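Local coordinates for protein beta-agarase B (Zobellia galactanivorans, PDB 4ATF) that hydrolyses the beta-1,4 linkages of agarose at random positions, with retention of the anomeric configuration, as a family GH16 glycoside hydrolase, at residues 64-69 against 260-265; 105-110 against 299-304; 112-117 against 198-203. The protein carries 1 engineered substitution. All coordinates share one frame; numbering follows the deposited sequence.

How the interactions relate
The three contacts belong to one GH16 catalytic domain and all reach its beta-sheet framework. Interactions 2 and 3 are neighbours, their centres about 13 Å apart. Strand 111-118 lies between strand 293-306 of interaction 2 and strand 199-207 of interaction 3, and R300 and E114 form a salt bridge between the two contacts. Interaction 1 lies on the other side of the chain's centre, about 26 Å from interaction 2 and 22 Å from interaction 3, centre to centre. Along the chain, both segments of interaction 3 fall between those of interaction 1 and between those of interaction 2; interactions 1 and 2 alternate. Interaction 1 reaches the bound sugar; the others join loop and strands farther off.

Interaction 1: 64-69 against 260-265; sequences AGPGLT and NTEDQT. With GAL (beta-D-galactopyranose), chain E.
D263 carries CG anti to its backbone N (chi1 173°), which sends its carboxylate to the backbone of L68. T69 turns OG1 beside its own backbone N (chi1 -50°) and presents it to the backbone of D263. D263 thus accepts from L68 through its side chain and donates to T69 through its backbone N-H. L68 N donates to D263 OD1 over 2.8 Å, almost straight at 173°, and meets the carboxylate from above its plane. D263 N donates to T69 OG1, also at 2.8 Å but more bent. S268 and T280 supply further hydrogen bonds to OD1 and OD2 of D263, so both carboxylate oxygens are held.

The loop 64-69 makes a type II' beta turn from P66 to T69, closed by T69 N to P66 O at 2.7 Å. G67 sits in it with positive phi, and its CA lies 3.3 Å from T265 OG1. The P66 ring crosses the E262 side chain at about a right angle, with P66 CG 3.6 Å from E262 OE1. E262 extends beyond CG and accepts a hydrogen bond from O4 of the bound galactose at OE1, 2.6 Å away. W71 and W129 also touch the E262 side chain. E262 is an experimentally established substrate-binding residue. P66 thus only packs against the sugar-binding carboxylate, while hydrogen bonds through D263 tie the turn to the end of strand 255-262.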
loop_
_atom_site.group_PDB
_atom_site.type_symbol
_atom_site.label_atom_id
_atom_site.label_comp_id
_atom_site.label_asym_id
_atom_site.label_seq_id
_atom_site.Cartn_x
_atom_site.Cartn_y
_atom_site.Cartn_z
ATOM N N ALA A 64 2.529 -2.888 16.105
ATOM C CA ALA A 64 3.412 -1.783 15.731
ATOM C C ALA A 64 4.150 -1.981 14.393
ATOM O O ALA A 64 4.966 -1.120 13.972
ATOM C CB ALA A 64 4.436 -1.497 16.884
ATOM N N GLY A 65 3.896 -3.119 13.729
ATOM C CA GLY A 65 4.435 -3.309 12.419
ATOM C C GLY A 65 5.505 -4.400 12.306
ATOM O O GLY A 65 5.951 -4.987 13.288
ATOM N N PRO A 66 5.884 -4.708 11.074
ATOM C CA PRO A 66 6.749 -5.860 10.844
ATOM C C PRO A 66 8.241 -5.502 10.958
ATOM O O PRO A 66 8.603 -4.294 11.003
ATOM C CB PRO A 66 6.431 -6.212 9.371
ATOM C CG PRO A 66 6.125 -4.839 8.759
ATOM C CD PRO A 66 5.308 -4.161 9.841
ATOM N N GLY A 67 9.116 -6.504 10.900
ATOM C CA GLY A 67 10.579 -6.236 10.766
ATOM C C GLY A 67 11.049 -5.335 11.866
ATOM O O GLY A 67 10.698 -5.555 13.054
ATOM N N LEU A 68 11.843 -4.319 11.489
ATOM C CA LEU A 68 12.301 -3.291 12.447
ATOM C C LEU A 68 11.269 -2.162 12.614
ATOM O O LEU A 68 11.535 -1.185 13.320
ATOM C CB LEU A 68 13.597 -2.675 11.950
ATOM C CG LEU A 68 14.816 -3.601 11.899
ATOM C CD1 LEU A 68 16.034 -2.910 11.210
ATOM C CD2 LEU A 68 15.106 -4.066 13.314
ATOM N N THR A 69 10.111 -2.264 11.968
ATOM C CA THR A 69 9.089 -1.160 12.038
ATOM C C THR A 69 8.538 -0.948 13.467
ATOM O O THR A 69 8.186 -1.934 14.161
ATOM C CB THR A 69 7.882 -1.402 11.137
ATOM O OG1 THR A 69 8.328 -1.742 9.810
ATOM C CG2 THR A 69 7.026 -0.153 11.084
ATOM N N ASN A 260 1.282 3.871 4.670
ATOM C CA ASN A 260 2.357 3.772 5.622
ATOM C C ASN A 260 3.676 3.606 4.940
ATOM O O ASN A 260 3.759 3.605 3.697
ATOM C CB ASN A 260 2.100 2.638 6.693
ATOM C CG ASN A 260 2.309 1.198 6.150
ATOM O OD1 ASN A 260 3.082 0.967 5.244
ATOM N ND2 ASN A 260 1.633 0.223 6.762
ATOM N N THR A 261 4.732 3.536 5.763
ATOM C CA THR A 261 6.022 2.986 5.319
ATOM C C THR A 261 6.317 1.832 6.247
ATOM O O THR A 261 5.734 1.788 7.365
ATOM C CB THR A 261 7.183 4.038 5.257
ATOM O OG1 THR A 261 7.505 4.502 6.581
ATOM C CG2 THR A 261 6.739 5.266 4.394
ATOM N N GLU A 262 7.230 0.929 5.833
ATOM C CA GLU A 262 7.518 -0.320 6.610
ATOM C C GLU A 262 8.938 -0.765 6.362
ATOM O O GLU A 262 9.426 -0.707 5.219
ATOM C CB GLU A 262 6.632 -1.555 6.216
ATOM C CG GLU A 262 5.196 -1.473 6.612
ATOM C CD GLU A 262 4.328 -2.696 6.139
ATOM O OE1 GLU A 262 4.853 -3.655 5.556
ATOM O OE2 GLU A 262 3.085 -2.647 6.268
ATOM N N ASP A 263 9.592 -1.261 7.405
ATOM C CA ASP A 263 10.743 -2.118 7.191
ATOM C C ASP A 263 10.217 -3.576 7.253
ATOM O O ASP A 263 9.627 -3.955 8.255
ATOM C CB ASP A 263 11.780 -1.908 8.316
ATOM C CG ASP A 263 12.917 -2.893 8.219
ATOM O OD1 ASP A 263 12.811 -3.997 8.850
ATOM O OD2 ASP A 263 13.938 -2.534 7.557
ATOM N N GLN A 264 10.449 -4.397 6.230
ATOM C CA GLN A 264 9.970 -5.771 6.286
ATOM C C GLN A 264 11.119 -6.783 6.628
ATOM O O GLN A 264 12.272 -6.578 6.256
ATOM C CB GLN A 264 9.317 -6.077 4.948
ATOM C CG GLN A 264 8.055 -5.270 4.870
ATOM C CD GLN A 264 7.589 -4.919 3.494
ATOM O OE1 GLN A 264 6.529 -4.235 3.312
ATOM N NE2 GLN A 264 8.285 -5.397 2.502
ATOM N N THR A 265 10.761 -7.860 7.356
ATOM C CA THR A 265 11.751 -8.879 7.766
ATOM C C THR A 265 12.536 -9.513 6.590
ATOM O O THR A 265 13.748 -9.748 6.666
ATOM C CB THR A 265 11.111 -10.012 8.623
ATOM O OG1 THR A 265 10.433 -9.404 9.719
ATOM C CG2 THR A 265 12.228 -10.958 9.205
HETATM C C1 GAL E . 1.575 -6.420 1.938
HETATM C C2 GAL E . 1.686 -7.263 3.200
HETATM C C3 GAL E . 1.175 -6.618 4.492
HETATM C C4 GAL E . 1.921 -5.276 4.627
HETATM C C5 GAL E . 1.772 -4.472 3.302
HETATM C C6 GAL E . 2.383 -3.060 3.363
HETATM O O2 GAL E . 0.868 -8.368 2.944
HETATM O O3 GAL E . 1.534 -7.550 5.527
HETATM O O4 GAL E . 3.278 -5.568 4.834
HETATM O O5 GAL E . 2.200 -5.161 2.120
HETATM O O6 GAL E . 2.068 -2.479 2.096
#

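Interaction 2: 105-110 against 299-304; sequences TRVVYP and IRIYKP
This is a contact between a connecting loop and a strand at one side of the beta framework, held mainly by one lysine and a pair of prolines. Segment 105-110 links strand 96-103 to strand 111-118, and residues 299-304 belong to strand 293-306. K303 bends at chi2, chi3 and chi4, which brings its ammonium group back to the loop. There K303 NZ donates to V108 O over 2.7 Å, tilted 28° from the carbonyl plane. A water bridges the same two residues: it accepts from K303 NZ at 2.9 Å and from V108 N at 3.0 Å. Both backbone polar groups of V108 are thus tied to one lysine, directly or through water.

Farther along, the P110 ring, after a cis peptide bond, crosses that of P304 obliquely, CG to CG at 3.6 Å. M27 and W29 also touch P304. At the other end V107 CG1 approaches I301 CG2 at 4.4 Å, a loose apolar touch, and both side chains also pack on I113. The arrangement is a strand-to-strand connection pinned over a neighbouring strand, in the beta-sandwich (jelly-roll) fold of GH16.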
loop_
_atom_site.group_PDB
_atom_site.type_symbol
_atom_site.label_atom_id
_atom_site.label_comp_id
_atom_site.label_asym_id
_atom_site.label_seq_id
_atom_site.Cartn_x
_atom_site.Cartn_y
_atom_site.Cartn_z
ATOM N N THR A 105 -13.498 5.063 7.391
ATOM C CA THR A 105 -14.630 4.475 6.670
ATOM C C THR A 105 -14.035 3.372 5.786
ATOM O O THR A 105 -12.914 3.496 5.344
ATOM C CB THR A 105 -15.380 5.540 5.750
ATOM O OG1 THR A 105 -15.975 6.510 6.612
ATOM C CG2 THR A 105 -16.451 4.922 4.844
ATOM N N ARG A 106 -14.793 2.306 5.528
ATOM C CA ARG A 106 -14.279 1.207 4.734
ATOM C C ARG A 106 -14.828 1.284 3.332
ATOM O O ARG A 106 -15.831 1.971 3.086
ATOM C CB ARG A 106 -14.657 -0.158 5.387
ATOM C CG ARG A 106 -13.898 -0.353 6.754
ATOM C CD ARG A 106 -14.112 -1.686 7.442
ATOM N NE ARG A 106 -13.442 -1.663 8.768
ATOM C CZ ARG A 106 -14.026 -2.004 9.895
ATOM N NH1 ARG A 106 -15.267 -2.432 9.883
ATOM N NH2 ARG A 106 -13.374 -1.940 11.033
ATOM N N VAL A 107 -14.151 0.623 2.396
ATOM C CA VAL A 107 -14.618 0.602 1.022
ATOM C C VAL A 107 -14.877 -0.844 0.582
ATOM O O VAL A 107 -14.287 -1.782 1.108
ATOM C CB VAL A 107 -13.564 1.205 0.060
ATOM C CG1 VAL A 107 -13.476 2.719 0.287
ATOM C CG2 VAL A 107 -12.208 0.509 0.192
ATOM N N VAL A 108 -15.709 -1.017 -0.434
ATOM C CA VAL A 108 -15.895 -2.361 -0.959
ATOM C C VAL A 108 -16.072 -2.307 -2.466
ATOM O O VAL A 108 -16.545 -1.260 -3.002
ATOM C CB VAL A 108 -17.101 -3.016 -0.238
ATOM C CG1 VAL A 108 -18.458 -2.293 -0.612
ATOM C CG2 VAL A 108 -17.109 -4.628 -0.389
ATOM N N TYR A 109 -15.802 -3.423 -3.157
ATOM C CA TYR A 109 -16.083 -3.518 -4.628
ATOM C C TYR A 109 -17.586 -3.201 -4.901
ATOM O O TYR A 109 -18.454 -3.471 -4.026
ATOM C CB TYR A 109 -15.764 -4.931 -5.183
ATOM C CG TYR A 109 -16.718 -5.965 -4.683
ATOM C CD1 TYR A 109 -17.954 -6.233 -5.378
ATOM C CD2 TYR A 109 -16.473 -6.625 -3.504
ATOM C CE1 TYR A 109 -18.902 -7.128 -4.863
ATOM C CE2 TYR A 109 -17.425 -7.478 -2.956
ATOM C CZ TYR A 109 -18.601 -7.755 -3.659
ATOM O OH TYR A 109 -19.488 -8.620 -3.117
ATOM N N PRO A 110 -17.928 -2.647 -6.088
ATOM C CA PRO A 110 -17.017 -2.143 -7.128
ATOM C C PRO A 110 -16.502 -0.772 -6.672
ATOM O O PRO A 110 -17.290 0.088 -6.203
ATOM C CB PRO A 110 -17.920 -2.010 -8.389
ATOM C CG PRO A 110 -19.332 -1.686 -7.827
ATOM C CD PRO A 110 -19.361 -2.573 -6.502
ATOM N N ILE A 299 -5.634 11.082 -2.552
ATOM C CA ILE A 299 -6.177 9.771 -2.750
ATOM C C ILE A 299 -7.657 9.959 -3.087
ATOM O O ILE A 299 -8.400 10.659 -2.348
ATOM C CB ILE A 299 -5.908 8.811 -1.553
ATOM C CG1 ILE A 299 -6.431 7.367 -1.905
ATOM C CG2 ILE A 299 -6.488 9.385 -0.255
ATOM C CD1 ILE A 299 -5.885 6.308 -0.920
ATOM N N ARG A 300 -8.066 9.434 -4.248
ATOM C CA ARG A 300 -9.409 9.687 -4.731
ATOM C C ARG A 300 -10.073 8.322 -4.925
ATOM O O ARG A 300 -9.413 7.329 -5.304
ATOM C CB ARG A 300 -9.375 10.551 -6.011
ATOM C CG ARG A 300 -8.770 9.851 -7.285
ATOM C CD ARG A 300 -8.565 10.979 -8.360
ATOM N NE ARG A 300 -8.109 10.363 -9.626
ATOM C CZ ARG A 300 -8.731 10.523 -10.809
ATOM N NH1 ARG A 300 -9.796 11.346 -10.957
ATOM N NH2 ARG A 300 -8.239 9.915 -11.903
ATOM N N ILE A 301 -11.366 8.283 -4.642
ATOM C CA ILE A 301 -12.138 7.062 -4.549
ATOM C C ILE A 301 -13.463 7.291 -5.319
ATOM O O ILE A 301 -14.149 8.298 -5.092
ATOM C CB ILE A 301 -12.494 6.762 -3.063
ATOM C CG1 ILE A 301 -11.197 6.481 -2.245
ATOM C CG2 ILE A 301 -13.504 5.619 -3.014
ATOM C CD1 ILE A 301 -11.198 7.030 -0.758
ATOM N N TYR A 302 -13.797 6.385 -6.245
ATOM C CA TYR A 302 -15.020 6.532 -7.065
ATOM C C TYR A 302 -15.809 5.229 -7.069
ATOM O O TYR A 302 -15.226 4.130 -7.013
ATOM C CB TYR A 302 -14.677 6.876 -8.534
ATOM C CG TYR A 302 -14.038 8.206 -8.717
ATOM C CD1 TYR A 302 -12.665 8.400 -8.447
ATOM C CD2 TYR A 302 -14.797 9.290 -9.162
ATOM C CE1 TYR A 302 -12.081 9.639 -8.598
ATOM C CE2 TYR A 302 -14.203 10.575 -9.331
ATOM C CZ TYR A 302 -12.842 10.709 -9.064
ATOM O OH TYR A 302 -12.254 11.957 -9.238
ATOM N N LYS A 303 -17.137 5.349 -7.151
ATOM C CA LYS A 303 -18.034 4.169 -7.276
ATOM C C LYS A 303 -18.791 4.294 -8.588
ATOM O O LYS A 303 -19.158 5.409 -8.977
ATOM C CB LYS A 303 -19.025 4.117 -6.053
ATOM C CG LYS A 303 -18.181 3.842 -4.685
ATOM C CD LYS A 303 -18.835 2.824 -3.714
ATOM C CE LYS A 303 -18.815 1.536 -4.325
ATOM N NZ LYS A 303 -18.612 0.389 -3.492
ATOM N N PRO A 304 -18.989 3.184 -9.301
ATOM C CA PRO A 304 -19.786 3.265 -10.558
ATOM C C PRO A 304 -21.282 3.339 -10.254
ATOM O O PRO A 304 -21.780 2.501 -9.452
ATOM C CB PRO A 304 -19.446 1.965 -11.266
ATOM C CG PRO A 304 -19.032 0.984 -10.155
ATOM C CD PRO A 304 -18.512 1.824 -8.987
HETATM O O HOH W 1 -17.358 1.420 -1.125
#

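Interaction 3: 112-117 against 198-203; sequences YIEARA and FHRFGV
R116 lays one face of its guanidinium over CB of F198, with F198 CB 3.5 Å from R116 CZ. The F198 ring itself meets NH1 of R116 obliquely, though the two planes are only 16° apart. R116 is extended from CG to NE, which carries the group out to F198; its NH1 also forms a salt bridge with D297, a residue of the sodium site.

On the same face of the sheet, E114 meets R200. R200 NH1 donates to both carboxylate oxygens, to OE2 at 3.0 Å and to OE1 at 3.2 Å. Y112 OH also donates to E114 OE2, over 2.6 Å, and it arrives from the opposite face of the carboxylate plane to R200 NH1. A water donates to E114 OE2, and R300 forms a salt bridge with OE1. This buried acid is gripped from several directions, which probably stabilises its negative charge.

Y112 reaches across to G202, with OH 3.7 Å from G202 CA. Six backbone hydrogen bonds join the strands, two each in the pairs I113-V203, A115-F201 and A117-H199. The N-to-C directions of the two strand segments are 160° apart. This is a regular antiparallel strand pair of the GH16 jelly roll: I113, A117, F201 and V203 pack one face on strand 137-145, and the other carries the E114-R200 salt bridge.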
loop_
_atom_site.group_PDB
_atom_site.type_symbol
_atom_site.label_atom_id
_atom_site.label_comp_id
_atom_site.label_asym_id
_atom_site.label_seq_id
_atom_site.Cartn_x
_atom_site.Cartn_y
_atom_site.Cartn_z
ATOM N N TYR A 112 -13.023 2.190 -7.443
ATOM C CA TYR A 112 -11.748 2.563 -8.080
ATOM C C TYR A 112 -11.073 3.488 -7.064
ATOM O O TYR A 112 -11.696 4.490 -6.659
ATOM C CB TYR A 112 -11.988 3.400 -9.383
ATOM C CG TYR A 112 -10.650 3.768 -10.017
ATOM C CD1 TYR A 112 -9.842 2.752 -10.538
ATOM C CD2 TYR A 112 -10.165 5.081 -10.009
ATOM C CE1 TYR A 112 -8.542 3.024 -11.065
ATOM C CE2 TYR A 112 -8.853 5.387 -10.563
ATOM C CZ TYR A 112 -8.053 4.326 -11.068
ATOM O OH TYR A 112 -6.791 4.519 -11.566
ATOM N N ILE A 113 -9.820 3.186 -6.704
ATOM C CA ILE A 113 -9.065 4.004 -5.757
ATOM C C ILE A 113 -7.706 4.300 -6.336
ATOM O O ILE A 113 -7.064 3.390 -6.840
ATOM C CB ILE A 113 -8.902 3.251 -4.427
ATOM C CG1 ILE A 113 -10.276 2.946 -3.814
ATOM C CG2 ILE A 113 -8.014 4.048 -3.455
ATOM C CD1 ILE A 113 -10.184 1.969 -2.580
ATOM N N GLU A 114 -7.287 5.568 -6.267
ATOM C CA GLU A 114 -6.061 6.024 -6.880
ATOM C C GLU A 114 -5.376 7.071 -6.012
ATOM O O GLU A 114 -5.977 8.107 -5.596
ATOM C CB GLU A 114 -6.397 6.609 -8.260
ATOM C CG GLU A 114 -5.178 6.946 -9.137
ATOM C CD GLU A 114 -5.611 7.584 -10.472
ATOM O OE1 GLU A 114 -5.836 8.811 -10.499
ATOM O OE2 GLU A 114 -5.707 6.870 -11.502
ATOM N N ALA A 115 -4.099 6.837 -5.758
ATOM C CA ALA A 115 -3.279 7.780 -4.998
ATOM C C ALA A 115 -2.258 8.412 -5.905
ATOM O O ALA A 115 -1.638 7.692 -6.681
ATOM C CB ALA A 115 -2.529 7.028 -3.926
ATOM N N ARG A 116 -2.079 9.738 -5.813
ATOM C CA ARG A 116 -0.974 10.375 -6.468
ATOM C C ARG A 116 0.157 10.528 -5.402
ATOM O O ARG A 116 -0.002 11.250 -4.383
ATOM C CB ARG A 116 -1.408 11.722 -7.087
ATOM C CG ARG A 116 -0.222 12.533 -7.721
ATOM C CD ARG A 116 -0.685 13.799 -8.440
ATOM N NE ARG A 116 0.395 14.283 -9.377
ATOM C CZ ARG A 116 1.278 15.222 -9.087
ATOM N NH1 ARG A 116 1.236 15.839 -7.897
ATOM N NH2 ARG A 116 2.209 15.576 -9.976
ATOM N N ALA A 117 1.277 9.820 -5.596
ATOM C CA ALA A 117 2.258 9.690 -4.525
ATOM C C ALA A 117 3.657 9.672 -5.078
ATOM O O ALA A 117 3.894 9.345 -6.283
ATOM C CB ALA A 117 1.993 8.334 -3.670
ATOM N N PHE A 198 6.022 12.432 -8.581
ATOM C CA PHE A 198 4.700 11.898 -8.287
ATOM C C PHE A 198 4.148 11.110 -9.447
ATOM O O PHE A 198 4.239 11.548 -10.615
ATOM C CB PHE A 198 3.706 13.047 -7.920
ATOM C CG PHE A 198 3.968 13.613 -6.520
ATOM C CD1 PHE A 198 4.946 14.643 -6.341
ATOM C CD2 PHE A 198 3.302 13.094 -5.387
ATOM C CE1 PHE A 198 5.258 15.151 -5.067
ATOM C CE2 PHE A 198 3.576 13.628 -4.129
ATOM C CZ PHE A 198 4.564 14.624 -3.955
ATOM N N HIS A 199 3.523 9.980 -9.137
ATOM C CA HIS A 199 2.785 9.201 -10.137
ATOM C C HIS A 199 1.424 8.817 -9.558
ATOM O O HIS A 199 1.165 8.885 -8.321
ATOM C CB HIS A 199 3.588 7.907 -10.474
ATOM C CG HIS A 199 4.888 8.176 -11.181
ATOM N ND1 HIS A 199 4.981 8.309 -12.558
ATOM C CD2 HIS A 199 6.136 8.345 -10.711
ATOM C CE1 HIS A 199 6.235 8.558 -12.900
ATOM N NE2 HIS A 199 6.962 8.578 -11.793
ATOM N N ARG A 200 0.540 8.385 -10.436
ATOM C CA ARG A 200 -0.804 7.975 -10.021
ATOM C C ARG A 200 -0.880 6.457 -10.037
ATOM O O ARG A 200 -0.748 5.851 -11.112
ATOM C CB ARG A 200 -1.843 8.521 -11.023
ATOM C CG ARG A 200 -2.106 10.037 -10.884
ATOM C CD ARG A 200 -3.466 10.347 -11.457
ATOM N NE ARG A 200 -3.361 10.386 -12.819
ATOM C CZ ARG A 200 -4.115 9.835 -13.757
ATOM N NH1 ARG A 200 -5.153 8.966 -13.593
ATOM N NH2 ARG A 200 -3.695 10.193 -14.929
ATOM N N PHE A 201 -1.135 5.844 -8.885
ATOM C CA PHE A 201 -1.268 4.411 -8.757
ATOM C C PHE A 201 -2.721 4.091 -8.350
ATOM O O PHE A 201 -3.170 4.543 -7.291
ATOM C CB PHE A 201 -0.303 3.927 -7.639
ATOM C CG PHE A 201 1.121 4.326 -7.868
ATOM C CD1 PHE A 201 1.928 3.589 -8.724
ATOM C CD2 PHE A 201 1.639 5.460 -7.252
ATOM C CE1 PHE A 201 3.290 3.937 -8.965
ATOM C CE2 PHE A 201 2.984 5.877 -7.435
ATOM C CZ PHE A 201 3.864 5.090 -8.287
ATOM N N GLY A 202 -3.425 3.276 -9.147
ATOM C CA GLY A 202 -4.818 3.022 -8.874
ATOM C C GLY A 202 -5.137 1.542 -9.018
ATOM O O GLY A 202 -4.362 0.755 -9.647
ATOM N N VAL A 203 -6.283 1.156 -8.461
ATOM C CA VAL A 203 -6.789 -0.198 -8.610
ATOM C C VAL A 203 -8.296 -0.124 -8.785
ATOM O O VAL A 203 -8.980 0.612 -8.061
ATOM C CB VAL A 203 -6.491 -1.070 -7.379
ATOM C CG1 VAL A 203 -7.403 -0.681 -6.205
ATOM C CG2 VAL A 203 -6.676 -2.562 -7.719
HETATM O O HOH W 2 -3.614 5.636 -12.683
#